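Local coordinates for protein triosephosphate isomerase (Toxoplasma gondii, PDB 5UPR) that probably interconverts D-glyceraldehyde 3-phosphate and dihydroxyacetone phosphate in glycolysis and gluconeogenesis, working as a homodimer with a TIM-barrel fold, at residues T74-G79 and V124-N129; E233-E238 and D259-Q264. One frame throughout, in Å; residues are numbered along the deposited sequence.

Contact 1. Residues T74-G79 and V124-N129; sequences TQQAYG and VRAALN. With SO4 (sulfate ion), chain F.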
loop_
_atom_site.group_PDB
_atom_site.type_symbol
_atom_site.label_atom_id
_atom_site.label_comp_id
_atom_site.label_asym_id
_atom_site.label_seq_id
_atom_site.Cartn_x
_atom_site.Cartn_y
_atom_site.Cartn_z
ATOM N N THR A 74 -5.941 6.476 5.112
ATOM C CA THR A 74 -6.948 7.227 5.809
ATOM C C THR A 74 -6.944 6.938 7.319
ATOM O O THR A 74 -7.429 7.729 8.101
ATOM C CB THR A 74 -8.384 6.929 5.323
ATOM O OG1 THR A 74 -8.639 5.522 5.388
ATOM C CG2 THR A 74 -8.559 7.372 3.951
ATOM N N GLN A 75 -6.447 5.765 7.681
ATOM C CA GLN A 75 -6.431 5.307 9.088
ATOM C C GLN A 75 -5.132 5.832 9.684
ATOM O O GLN A 75 -4.040 5.469 9.218
ATOM C CB GLN A 75 -6.515 3.791 9.161
ATOM C CG GLN A 75 -7.670 3.228 8.334
ATOM C CD GLN A 75 -9.000 3.812 8.746
ATOM O OE1 GLN A 75 -9.480 3.491 9.825
ATOM N NE2 GLN A 75 -9.581 4.640 7.914
ATOM N N GLN A 76 -5.248 6.697 10.684
ATOM C CA GLN A 76 -4.133 7.514 11.094
ATOM C C GLN A 76 -3.066 6.804 11.918
ATOM O O GLN A 76 -1.897 7.092 11.781
ATOM C CB GLN A 76 -4.669 8.726 11.925
ATOM C CG GLN A 76 -3.569 9.647 12.377
ATOM C CD GLN A 76 -4.072 10.943 12.993
ATOM O OE1 GLN A 76 -5.074 11.518 12.544
ATOM N NE2 GLN A 76 -3.336 11.435 13.991
ATOM N N ALA A 77 -3.463 5.877 12.767
ATOM C CA ALA A 77 -2.592 5.336 13.816
ATOM C C ALA A 77 -2.363 3.813 13.559
ATOM O O ALA A 77 -2.480 3.392 12.449
ATOM C CB ALA A 77 -3.238 5.557 15.163
ATOM N N TYR A 78 -1.984 3.042 14.561
ATOM C CA TYR A 78 -1.837 1.576 14.431
ATOM C C TYR A 78 -3.201 0.903 14.749
ATOM O O TYR A 78 -3.985 1.383 15.552
ATOM C CB TYR A 78 -0.780 1.032 15.428
ATOM C CG TYR A 78 0.626 1.601 15.207
ATOM C CD1 TYR A 78 1.317 1.288 14.065
ATOM C CD2 TYR A 78 1.269 2.401 16.144
ATOM C CE1 TYR A 78 2.611 1.730 13.845
ATOM C CE2 TYR A 78 2.587 2.878 15.937
ATOM C CZ TYR A 78 3.225 2.586 14.750
ATOM O OH TYR A 78 4.507 2.991 14.428
ATOM N N GLY A 79 -3.456 -0.210 14.088
ATOM C CA GLY A 79 -4.593 -1.045 14.365
ATOM C C GLY A 79 -4.921 -2.015 13.255
ATOM O O GLY A 79 -4.052 -2.395 12.451
ATOM N N VAL A 124 -4.589 13.401 3.826
ATOM C CA VAL A 124 -3.689 14.555 4.036
ATOM C C VAL A 124 -3.722 14.978 5.521
ATOM O O VAL A 124 -2.668 15.142 6.164
ATOM C CB VAL A 124 -3.990 15.753 3.117
ATOM C CG1 VAL A 124 -3.096 16.945 3.474
ATOM C CG2 VAL A 124 -3.787 15.406 1.639
ATOM N N ARG A 125 -4.927 15.156 6.043
ATOM C CA ARG A 125 -5.097 15.554 7.440
ATOM C C ARG A 125 -4.410 14.570 8.407
ATOM O O ARG A 125 -3.759 14.986 9.368
ATOM C CB ARG A 125 -6.585 15.621 7.810
ATOM C CG ARG A 125 -6.909 15.915 9.253
ATOM C CD ARG A 125 -6.242 17.246 9.648
ATOM N NE ARG A 125 -6.379 17.629 11.069
ATOM C CZ ARG A 125 -7.299 18.413 11.616
ATOM N NH1 ARG A 125 -8.222 19.053 10.889
ATOM N NH2 ARG A 125 -7.328 18.518 12.924
ATOM N N ALA A 126 -4.613 13.276 8.174
ATOM C CA ALA A 126 -4.033 12.241 9.015
ATOM C C ALA A 126 -2.505 12.285 8.985
ATOM O O ALA A 126 -1.829 12.176 10.029
ATOM C CB ALA A 126 -4.525 10.892 8.581
ATOM N N ALA A 127 -1.960 12.486 7.775
ATOM C CA ALA A 127 -0.513 12.563 7.574
ATOM C C ALA A 127 0.089 13.761 8.314
ATOM O O ALA A 127 1.098 13.650 9.046
ATOM C CB ALA A 127 -0.211 12.617 6.096
ATOM N N LEU A 128 -0.533 14.930 8.106
ATOM C CA LEU A 128 -0.051 16.150 8.782
ATOM C C LEU A 128 -0.182 16.063 10.283
ATOM O O LEU A 128 0.729 16.495 11.011
ATOM C CB LEU A 128 -0.810 17.363 8.241
ATOM C CG LEU A 128 -0.681 17.744 6.784
ATOM C CD1 LEU A 128 -1.661 18.885 6.468
ATOM C CD2 LEU A 128 0.788 18.060 6.463
ATOM N N ASN A 129 -1.297 15.516 10.779
ATOM C CA ASN A 129 -1.460 15.264 12.233
ATOM C C ASN A 129 -0.308 14.441 12.803
ATOM O O ASN A 129 0.014 14.616 13.927
ATOM C CB ASN A 129 -2.733 14.504 12.587
ATOM C CG ASN A 129 -4.016 15.328 12.455
ATOM O OD1 ASN A 129 -4.011 16.580 12.316
ATOM N ND2 ASN A 129 -5.156 14.600 12.518
HETATM S S SO4 F . -10.432 20.686 12.910
HETATM O O1 SO4 F . -9.196 21.200 12.274
HETATM O O2 SO4 F . -10.040 19.710 13.949
HETATM O O3 SO4 F . -11.087 21.851 13.552
HETATM O O4 SO4 F . -11.355 20.085 11.911
#
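The loop 74-79 comes up against the last turns of helix 117-129 at Gln76 and Ala126, whose CA atoms lie 5.2 Å apart. It belongs to the long loop after strand 65-69 by which triosephosphate isomerase subunits grip each other; here Gly79 forms backbone hydrogen bonds with the second subunit. Gln76 carries the contact. With CG anti to the backbone N (chi1 -179°) and the chain extended beyond it, the side chain runs past the Ala126 methyl, CB to CB 4.0 Å, and presents its amide to Asn129. Asn129 ND2 donates to Gln76 OE1 at 3.1 Å in a nearly straight bond, 171° at the hydrogen, although the donor is tilted from the carbonyl plane; the two amide planes are turned 53° apart. The other end of the Gln76 amide, NE2, bonds Glu130. Arg125 NE donates to Asn129 OD1 at 2.9 Å, so bonds at both ends fix the rotation of the Asn129 amide. The same guanidinium grips a sulfate, probably from the crystallisation liquor, with Arg125 NH1 2.7 Å from O1 of the ion. Ala126 also touches Pro87 of helix 87-92, while Ala127 and Leu128 pack on Val134 of strand 133-138.

Contact 2. Residues E233-E238 and D259-Q264; sequences ELFEGE and DAAKQQ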
loop_
_atom_site.group_PDB
_atom_site.type_symbol
_atom_site.label_atom_id
_atom_site.label_comp_id
_atom_site.label_asym_id
_atom_site.label_seq_id
_atom_site.Cartn_x
_atom_site.Cartn_y
_atom_site.Cartn_z
ATOM N N GLU A 233 13.272 25.067 -19.458
ATOM C CA GLU A 233 12.276 25.993 -19.974
ATOM C C GLU A 233 11.066 26.064 -19.015
ATOM O O GLU A 233 10.593 27.153 -18.673
ATOM C CB GLU A 233 11.836 25.575 -21.375
ATOM C CG GLU A 233 10.913 26.577 -22.068
ATOM C CD GLU A 233 10.183 25.987 -23.287
ATOM O OE1 GLU A 233 10.389 24.815 -23.685
ATOM O OE2 GLU A 233 9.408 26.705 -23.905
ATOM N N LEU A 234 10.609 24.915 -18.551
ATOM C CA LEU A 234 9.498 24.899 -17.580
ATOM C C LEU A 234 9.761 25.713 -16.322
ATOM O O LEU A 234 8.903 26.477 -15.880
ATOM C CB LEU A 234 9.122 23.450 -17.222
ATOM C CG LEU A 234 8.240 22.740 -18.256
ATOM C CD1 LEU A 234 8.340 21.256 -17.984
ATOM C CD2 LEU A 234 6.827 23.195 -18.033
ATOM N N PHE A 235 10.994 25.602 -15.818
ATOM C CA PHE A 235 11.402 26.236 -14.567
ATOM C C PHE A 235 11.622 27.758 -14.659
ATOM O O PHE A 235 11.840 28.416 -13.631
ATOM C CB PHE A 235 12.694 25.563 -14.061
ATOM C CG PHE A 235 13.037 25.881 -12.625
ATOM C CD1 PHE A 235 12.316 25.331 -11.556
ATOM C CD2 PHE A 235 14.080 26.757 -12.342
ATOM C CE1 PHE A 235 12.624 25.658 -10.246
ATOM C CE2 PHE A 235 14.409 27.096 -11.037
ATOM C CZ PHE A 235 13.700 26.551 -9.979
ATOM N N GLU A 236 11.592 28.323 -15.865
ATOM C CA GLU A 236 11.635 29.771 -16.014
ATOM C C GLU A 236 10.418 30.428 -15.391
ATOM O O GLU A 236 10.500 31.568 -15.021
ATOM C CB GLU A 236 11.803 30.189 -17.475
ATOM C CG GLU A 236 13.151 29.725 -18.023
ATOM C CD GLU A 236 13.280 29.899 -19.547
ATOM O OE1 GLU A 236 12.355 30.448 -20.191
ATOM O OE2 GLU A 236 14.330 29.507 -20.086
ATOM N N GLY A 237 9.289 29.715 -15.252
ATOM C CA GLY A 237 8.147 30.299 -14.595
ATOM C C GLY A 237 8.407 30.628 -13.136
ATOM O O GLY A 237 8.862 29.812 -12.352
ATOM N N GLU A 238 8.080 31.846 -12.772
ATOM C CA GLU A 238 8.222 32.341 -11.412
ATOM C C GLU A 238 7.398 31.520 -10.367
ATOM O O GLU A 238 7.768 31.480 -9.227
ATOM C CB GLU A 238 7.761 33.821 -11.475
ATOM C CG GLU A 238 7.445 34.526 -10.246
ATOM C CD GLU A 238 7.133 36.026 -10.594
ATOM O OE1 GLU A 238 7.559 36.566 -11.671
ATOM O OE2 GLU A 238 6.507 36.683 -9.777
ATOM N N ASP A 259 19.274 19.262 -11.610
ATOM C CA ASP A 259 20.112 20.378 -12.060
ATOM C C ASP A 259 19.331 21.542 -12.712
ATOM O O ASP A 259 19.681 22.663 -12.571
ATOM C CB ASP A 259 21.176 19.847 -12.988
ATOM C CG ASP A 259 22.372 20.767 -13.049
ATOM O OD1 ASP A 259 22.904 21.209 -11.984
ATOM O OD2 ASP A 259 22.775 21.045 -14.182
ATOM N N ALA A 260 18.257 21.245 -13.415
ATOM C CA ALA A 260 17.378 22.286 -13.993
ATOM C C ALA A 260 16.606 23.126 -12.976
ATOM O O ALA A 260 16.272 24.251 -13.272
ATOM C CB ALA A 260 16.393 21.684 -14.970
ATOM N N ALA A 261 16.281 22.559 -11.809
ATOM C CA ALA A 261 15.571 23.276 -10.762
ATOM C C ALA A 261 16.485 24.230 -9.865
ATOM O O ALA A 261 16.347 24.330 -8.674
ATOM C CB ALA A 261 14.818 22.294 -9.903
ATOM N N LYS A 262 17.324 25.014 -10.534
ATOM C CA LYS A 262 18.200 26.048 -9.967
ATOM C C LYS A 262 18.132 27.256 -10.883
ATOM O O LYS A 262 18.012 27.158 -12.130
ATOM C CB LYS A 262 19.636 25.587 -9.946
ATOM C CG LYS A 262 19.834 24.311 -9.175
ATOM C CD LYS A 262 21.299 24.060 -8.924
ATOM C CE LYS A 262 21.980 23.282 -10.025
ATOM N NZ LYS A 262 22.636 22.077 -9.415
ATOM N N GLN A 263 18.219 28.392 -10.251
ATOM C CA GLN A 263 18.328 29.621 -10.980
ATOM C C GLN A 263 19.770 30.063 -10.730
ATOM O O GLN A 263 20.207 30.137 -9.614
ATOM C CB GLN A 263 17.316 30.578 -10.430
ATOM C CG GLN A 263 16.951 31.743 -11.319
ATOM C CD GLN A 263 15.972 32.638 -10.591
ATOM O OE1 GLN A 263 15.761 33.821 -10.909
ATOM N NE2 GLN A 263 15.407 32.087 -9.550
ATOM N N GLN A 264 20.535 30.299 -11.761
ATOM C CA GLN A 264 21.887 30.871 -11.556
ATOM C C GLN A 264 21.918 32.196 -12.208
ATOM O O GLN A 264 21.140 32.418 -13.127
ATOM C CB GLN A 264 22.978 29.960 -12.096
ATOM C CG GLN A 264 23.418 28.973 -11.014
ATOM C CD GLN A 264 23.697 27.614 -11.584
ATOM O OE1 GLN A 264 24.861 27.214 -11.688
ATOM N NE2 GLN A 264 22.628 26.905 -12.007
#
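Phe235 lays one face of its ring over the backbone of Ala261, a CH-pi contact between the ends of two successive outer helices of the TIM barrel, 228-234 and 253-260. Ala261 CA sits 3.7 Å from the ring centroid and only 7° off the ring normal, so the alpha carbon stands almost exactly over the middle of the ring. The Ala261 methyl also touches the ring, CB to Phe235 CE1 4.0 Å. On the CE2 side the ring approaches the next peptide, with Lys262 N 3.6 Å from Phe235 CE2, and the Ala260 carbonyl oxygen comes obliquely to within 3.5 Å of Phe235 CD2. The contact is therefore chiefly one of an aromatic ring against main chain.

Two turns position these groups. Phe235 lies in a type I beta turn from Leu234 to Gly237, and its CG is anti to the backbone N (chi1 -166°), which swings the ring across to the other segment. On that segment, Ala261 is the first residue to leave helical geometry and the centre of an inverse gamma turn, closed by a weak bond from Lys262 N to Ala260 O. Behind the helix ends, Phe235 also touches Phe243 of strand 242-245, and Ala260 packs on Ala231 and Lys232. The Lys262 side chain sets off away from the ring and runs back alongside its own helix end, where a weak bond to Ser38 O supplements a salt bridge: Lys262 NZ lies 2.7 Å from Asp259 OD1, on the anti side of the carboxylate.

Overall arrangement
Contacts 1 and 2 lie on opposite sides of the chain's centre, with their own centres 34 Å apart and their nearest atoms about 22 Å apart. They follow one another along the sequence, contact 1 closing before contact 2 opens. In contact 1 the loop 74-79 forms part of the dimer interface; contact 2 joins the last two outer helices next to strand 242-245, and no other protein chain of the assembly touches its segments. Both meet C-terminal helix ends, which in a TIM barrel lie toward the end away from the active site, although the loop of contact 1 leaves strand 65-69 on the active-site side. The sulfate belongs to contact 1, bound by the exposed Arg125, whose NH1 also bonds Ala164 O.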